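Gentamicin resistance protein (Enterococcus gallinarum, PDB 6CTZ) probably confers resistance to aminoglycosides such as gentamicin and kanamycin by transferring a phosphate from a guanine nucleotide to the 2'' hydroxyl of the drug. Local coordinates at residues L2-M7 with F40-S45; N53-L58 with P71-I76. The protein carries 2 engineered substitutions. One frame throughout, in Å; residues are numbered along the deposited sequence.

Contact 1. Residues L2-M7 with F40-S45; sequences LHYTTM and FRFPKS. With GDP (guanosine-5'-diphosphate), chain B.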
# COMPACT_ATOMS: atom_id res chain seq x y z
N LEU A 2 8.47 22.95 15.77
CA LEU A 2 9.19 22.87 17.04
C LEU A 2 8.73 21.68 17.87
O LEU A 2 9.50 21.16 18.69
CB LEU A 2 8.97 24.18 17.82
CG LEU A 2 9.67 24.36 19.16
CD1 LEU A 2 11.18 24.28 19.00
CD2 LEU A 2 9.27 25.70 19.76
N HIS A 3 7.53 21.21 17.62
CA HIS A 3 6.99 20.08 18.34
C HIS A 3 7.76 18.78 17.99
O HIS A 3 8.25 18.06 18.83
CB HIS A 3 5.51 19.93 18.01
CG HIS A 3 4.88 18.69 18.56
ND1 HIS A 3 4.93 18.36 19.89
CD2 HIS A 3 4.20 17.69 17.95
CE1 HIS A 3 4.31 17.21 20.09
NE2 HIS A 3 3.88 16.78 18.92
N TYR A 4 7.88 18.54 16.71
CA TYR A 4 8.59 17.34 16.28
C TYR A 4 10.09 17.47 16.52
O TYR A 4 10.75 16.50 16.92
CB TYR A 4 8.29 17.04 14.81
CG TYR A 4 6.81 16.84 14.56
CD1 TYR A 4 6.22 15.60 14.76
CD2 TYR A 4 6.01 17.89 14.15
CE1 TYR A 4 4.87 15.41 14.54
CE2 TYR A 4 4.66 17.72 13.93
CZ TYR A 4 4.09 16.48 14.13
OH TYR A 4 2.74 16.31 13.91
N THR A 5 10.66 18.66 16.29
CA THR A 5 12.10 18.83 16.47
C THR A 5 12.51 18.66 17.92
O THR A 5 13.58 18.12 18.21
CB THR A 5 12.54 20.19 15.92
OG1 THR A 5 11.93 21.24 16.67
CG2 THR A 5 12.15 20.31 14.46
N THR A 6 11.67 19.11 18.86
CA THR A 6 12.01 18.95 20.27
C THR A 6 12.02 17.48 20.67
O THR A 6 12.93 17.04 21.38
CB THR A 6 11.05 19.75 21.14
OG1 THR A 6 11.16 21.13 20.80
CG2 THR A 6 11.40 19.58 22.62
N MET A 7 11.04 16.70 20.21
CA MET A 7 11.05 15.27 20.50
C MET A 7 12.30 14.61 19.94
O MET A 7 12.95 13.80 20.61
CB MET A 7 9.81 14.60 19.92
CG MET A 7 8.56 14.83 20.73
SD MET A 7 7.21 13.77 20.20
CE MET A 7 6.81 14.50 18.61
N PHE A 40 11.94 11.36 9.57
CA PHE A 40 11.29 11.03 10.83
C PHE A 40 9.80 10.87 10.58
O PHE A 40 9.16 11.74 9.97
CB PHE A 40 11.61 12.04 11.94
CG PHE A 40 12.95 11.81 12.54
CD1 PHE A 40 14.09 12.35 11.97
CD2 PHE A 40 13.08 10.98 13.65
CE1 PHE A 40 15.34 12.11 12.52
CE2 PHE A 40 14.32 10.72 14.19
CZ PHE A 40 15.45 11.28 13.62
N ARG A 41 9.26 9.73 11.01
CA ARG A 41 7.94 9.30 10.60
C ARG A 41 7.11 9.05 11.85
O ARG A 41 7.46 8.21 12.69
CB ARG A 41 8.05 8.04 9.74
CG ARG A 41 6.76 7.58 9.10
CD ARG A 41 7.11 6.39 8.24
NE ARG A 41 6.03 5.63 7.61
CZ ARG A 41 5.68 4.41 7.99
NH1 ARG A 41 6.22 3.85 9.07
NH2 ARG A 41 4.79 3.72 7.28
N PHE A 42 6.01 9.79 11.97
CA PHE A 42 5.21 9.89 13.19
C PHE A 42 3.82 9.33 12.95
O PHE A 42 3.07 9.89 12.13
CB PHE A 42 5.11 11.35 13.62
CG PHE A 42 6.42 11.96 14.03
CD1 PHE A 42 6.86 11.88 15.35
CD2 PHE A 42 7.22 12.61 13.11
CE1 PHE A 42 8.07 12.44 15.74
CE2 PHE A 42 8.43 13.18 13.49
CZ PHE A 42 8.85 13.09 14.80
N PRO A 43 3.42 8.27 13.65
CA PRO A 43 2.05 7.76 13.50
C PRO A 43 0.99 8.80 13.81
O PRO A 43 1.18 9.68 14.66
CB PRO A 43 2.00 6.60 14.50
CG PRO A 43 3.42 6.11 14.54
CD PRO A 43 4.26 7.36 14.45
N LYS A 44 -0.14 8.68 13.12
CA LYS A 44 -1.25 9.61 13.30
C LYS A 44 -2.36 9.05 14.18
O LYS A 44 -3.34 9.75 14.44
CB LYS A 44 -1.81 10.02 11.93
CG LYS A 44 -0.85 10.88 11.11
CD LYS A 44 -1.25 10.97 9.64
CE LYS A 44 -2.63 11.59 9.46
NZ LYS A 44 -2.92 11.89 8.03
N SER A 45 -2.22 7.82 14.67
CA SER A 45 -3.27 7.18 15.46
C SER A 45 -2.68 5.96 16.14
O SER A 45 -1.55 5.54 15.84
CB SER A 45 -4.41 6.72 14.57
OG SER A 45 -3.93 5.71 13.69
PB GDP B . 1.36 6.39 5.37
O1B GDP B . 1.54 5.06 6.06
O2B GDP B . 0.89 6.24 3.94
O3B GDP B . 0.52 7.35 6.19
O3A GDP B . 2.84 7.05 5.35
PA GDP B . 4.10 6.69 4.41
O1A GDP B . 5.01 5.71 5.09
O2A GDP B . 3.62 6.25 3.03
O5' GDP B . 4.87 8.12 4.37
C5' GDP B . 4.15 9.27 3.94
C4' GDP B . 4.84 9.85 2.72
O4' GDP B . 6.12 10.35 3.12
C3' GDP B . 5.15 8.85 1.62
O3' GDP B . 4.02 8.58 0.79
C2' GDP B . 6.22 9.60 0.87
O2' GDP B . 5.64 10.65 0.09
C1' GDP B . 7.00 10.26 2.00
N9 GDP B . 8.14 9.41 2.39
C8 GDP B . 8.22 8.56 3.44
N7 GDP B . 9.45 7.97 3.45
C5 GDP B . 10.14 8.46 2.41
C6 GDP B . 11.48 8.26 1.82
O6 GDP B . 12.29 7.48 2.35
N1 GDP B . 11.77 8.98 0.73
C2 GDP B . 10.91 9.84 0.14
N2 GDP B . 11.31 10.52 -0.95
N3 GDP B . 9.67 10.06 0.61
C4 GDP B . 9.27 9.41 1.72
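Tyr4 and Phe42 carry the aromatic part of this contact. Their rings form a T-shaped, edge-to-face pair, with the edge of Tyr4 directed at the face of Phe42, planes 61° apart and centroids 4.7 Å from each other. CD1 of Tyr4 sits above the centre of the phenylalanine ring, and its shortest approach is 3.5 Å, to Phe42 CE2. With CG of each opposite its carbonyl carbon (chi1 -59° in Tyr4), the two side chains slide past each other in opposite directions. Phenylalanine suits a buried place, having no polar atom to satisfy, whereas the partly exposed tyrosine offers a ring edge inward.

A second apolar contact is slighter: the Met7 methyl CE lies 3.8 Å from Phe42 CE1, on a chain bent at its last torsion (chi3 -71°). One helical turn separates Tyr4 from Met7, so a single helix side delivers both groups to one ring.

Polar interactions lie away from this apolar meeting. Within the helix, Leu2 O accepts from Thr6 N and also from Thr6 OG1 at 2.7 Å. On the strand, Arg41 reaches the nucleotide: its NE donates to GDP O1A at 2.7 Å and its NH2 to the same oxygen at 3.0 Å. The oxygen lies near the guanidinium plane, and a chain extended from CG to NE spans the distance to it.

Neighbouring strands complete the setting. Phe42 also stacks on Phe85 of strand 83-89 and touches Ile8 further along helix 2-11, while Tyr4 meets Tyr30 of strand 29-34; the N-terminal helix thus packs on one face of the five-stranded antiparallel sheet, which forms the N-terminal lobe as in protein kinases, and Arg41 serves the nucleotide on the other.

Contact 2. Residues N53-L58 with P71-I76; sequences NKEIQL and PQYVYI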
# COMPACT_ATOMS: atom_id res chain seq x y z
N ASN A 53 4.85 -0.56 15.01
CA ASN A 53 5.46 -1.61 15.81
C ASN A 53 5.70 -2.87 14.99
O ASN A 53 6.72 -3.55 15.16
CB ASN A 53 4.63 -1.89 17.06
CG ASN A 53 4.95 -0.92 18.16
OD1 ASN A 53 6.10 -0.56 18.35
ND2 ASN A 53 3.93 -0.48 18.88
N LYS A 54 4.77 -3.18 14.08
CA LYS A 54 4.98 -4.29 13.15
C LYS A 54 6.17 -4.02 12.23
O LYS A 54 7.05 -4.87 12.08
CB LYS A 54 3.70 -4.51 12.33
CG LYS A 54 3.85 -5.44 11.13
CD LYS A 54 2.55 -5.58 10.37
CE LYS A 54 2.12 -4.29 9.68
NZ LYS A 54 0.71 -4.39 9.18
N GLU A 55 6.23 -2.82 11.63
CA GLU A 55 7.35 -2.51 10.74
C GLU A 55 8.69 -2.55 11.47
O GLU A 55 9.69 -2.99 10.90
CB GLU A 55 7.15 -1.15 10.06
CG GLU A 55 6.01 -1.11 9.05
CD GLU A 55 6.01 0.17 8.26
OE1 GLU A 55 5.38 1.14 8.72
OE2 GLU A 55 6.67 0.23 7.20
N ILE A 56 8.72 -2.10 12.73
CA ILE A 56 9.97 -2.12 13.49
C ILE A 56 10.53 -3.54 13.57
O ILE A 56 11.75 -3.75 13.50
CB ILE A 56 9.75 -1.50 14.89
CG1 ILE A 56 9.61 0.02 14.77
CG2 ILE A 56 10.87 -1.90 15.86
CD1 ILE A 56 9.08 0.69 16.03
N GLN A 57 9.65 -4.53 13.73
CA GLN A 57 10.10 -5.92 13.83
C GLN A 57 10.32 -6.54 12.46
O GLN A 57 11.25 -7.34 12.29
CB GLN A 57 9.07 -6.75 14.59
CG GLN A 57 8.79 -6.31 16.02
CD GLN A 57 7.55 -6.98 16.55
OE1 GLN A 57 6.46 -6.38 16.57
NE2 GLN A 57 7.68 -8.24 16.94
N LEU A 58 9.47 -6.21 11.49
CA LEU A 58 9.50 -6.91 10.20
C LEU A 58 10.64 -6.42 9.32
O LEU A 58 11.33 -7.23 8.69
CB LEU A 58 8.17 -6.72 9.47
CG LEU A 58 8.13 -7.29 8.05
CD1 LEU A 58 8.24 -8.82 8.06
CD2 LEU A 58 6.87 -6.86 7.32
N PRO A 71 13.03 1.04 4.19
CA PRO A 71 13.43 1.84 5.35
C PRO A 71 14.18 1.00 6.39
O PRO A 71 13.79 -0.13 6.71
CB PRO A 71 12.10 2.34 5.91
CG PRO A 71 11.18 2.35 4.72
CD PRO A 71 11.58 1.12 3.96
N GLN A 72 15.22 1.59 6.95
CA GLN A 72 15.98 0.97 8.02
C GLN A 72 15.97 1.92 9.21
O GLN A 72 16.67 2.94 9.20
CB GLN A 72 17.40 0.70 7.58
CG GLN A 72 17.48 -0.37 6.55
CD GLN A 72 18.89 -0.79 6.43
OE1 GLN A 72 19.31 -1.78 7.02
NE2 GLN A 72 19.68 0.01 5.73
N TYR A 73 15.19 1.57 10.22
CA TYR A 73 14.98 2.48 11.34
C TYR A 73 16.22 2.48 12.21
O TYR A 73 16.53 1.50 12.88
CB TYR A 73 13.75 2.03 12.12
CG TYR A 73 12.45 1.96 11.34
CD1 TYR A 73 12.23 2.71 10.17
CD2 TYR A 73 11.41 1.16 11.79
CE1 TYR A 73 11.03 2.63 9.49
CE2 TYR A 73 10.21 1.09 11.12
CZ TYR A 73 10.02 1.82 9.98
OH TYR A 73 8.81 1.74 9.33
N VAL A 74 16.95 3.59 12.18
CA VAL A 74 18.13 3.77 13.03
C VAL A 74 17.74 4.38 14.37
O VAL A 74 18.32 4.05 15.40
CB VAL A 74 19.15 4.65 12.28
CG1 VAL A 74 20.28 5.12 13.20
CG2 VAL A 74 19.69 3.90 11.08
N TYR A 75 16.75 5.26 14.36
CA TYR A 75 16.30 5.97 15.54
C TYR A 75 14.91 5.47 15.90
O TYR A 75 14.01 5.48 15.05
CB TYR A 75 16.29 7.48 15.27
CG TYR A 75 17.68 7.99 14.99
CD1 TYR A 75 18.64 8.04 16.00
CD2 TYR A 75 18.05 8.41 13.71
CE1 TYR A 75 19.92 8.49 15.74
CE2 TYR A 75 19.33 8.88 13.46
CZ TYR A 75 20.26 8.92 14.47
OH TYR A 75 21.54 9.36 14.22
N ILE A 76 14.74 5.01 17.13
CA ILE A 76 13.46 4.50 17.59
C ILE A 76 13.07 5.32 18.80
O ILE A 76 13.71 5.22 19.86
CB ILE A 76 13.49 2.99 17.88
CG1 ILE A 76 13.87 2.22 16.61
CG2 ILE A 76 12.14 2.53 18.39
CD1 ILE A 76 13.78 0.72 16.72
O HOH W 1 8.38 2.34 6.81
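Ile56 and Tyr73 form the close-packed part of the contact, their side chains crossing at about a right angle. CG1 of the isoleucine approaches Tyr73 CD2 to 3.7 Å. With CG1 opposite its carbonyl carbon (chi1 -73°), Ile56 presents that branch to the tyrosine and its CG2 to Ile76. Beside this, CB of Glu55 comes in at the edge of the Tyr73 ring, 3.4 Å from Tyr73 OH.

The tyrosine is apolar along its ring and polar at its end, which suits a side chain running from hydrophobic packing to a charged site. There a water bridges the two segments, donating to Glu55 OE2 at 2.7 Å and hydrogen-bonded to Tyr73 OH at 2.6 Å. The buried carboxylate has further partners outside the two segments: OE2 accepts from Phe215 N and OE1 pairs with Arg41 of strand 38-43, consistent with the strand-to-helix ion pair of the protein kinase fold. Together they fix the rotation of the carboxylate.

Looser packing marks the solvent side, where the exposed Ile76 brings CD1 only to 4.0 Å from Ile56 CG2.

The axes of helix 53-58 and strand 73-76 are at 135°. They belong to helix 46-62 and to strand 73-78, an outermost strand of the five-stranded sheet, and both Ile56 and Tyr73 also touch Val86 on the adjoining strand 83-89.

Contacts 1 and 2 dress the same five-stranded sheet with two different helices, and the centres of the two contacts lie about 15 Å apart. Both are partly buried, but contact 1 relies on aromatic and methionine packing alone across its segments, whereas contact 2 adds a water bridge and a buried carboxylate to its packing of isoleucine on tyrosine. That difference follows their places: helix 2-11 covers a sheet face turned from the nucleotide, while helix 46-62 borders the nucleotide site. Strand 38-43 joins them, since Phe42 faces the first helix and Arg41 the second, its NH1 lying 2.9 Å from Glu55 OE1 in a salt bridge. Phe40 and Tyr75 also pack together.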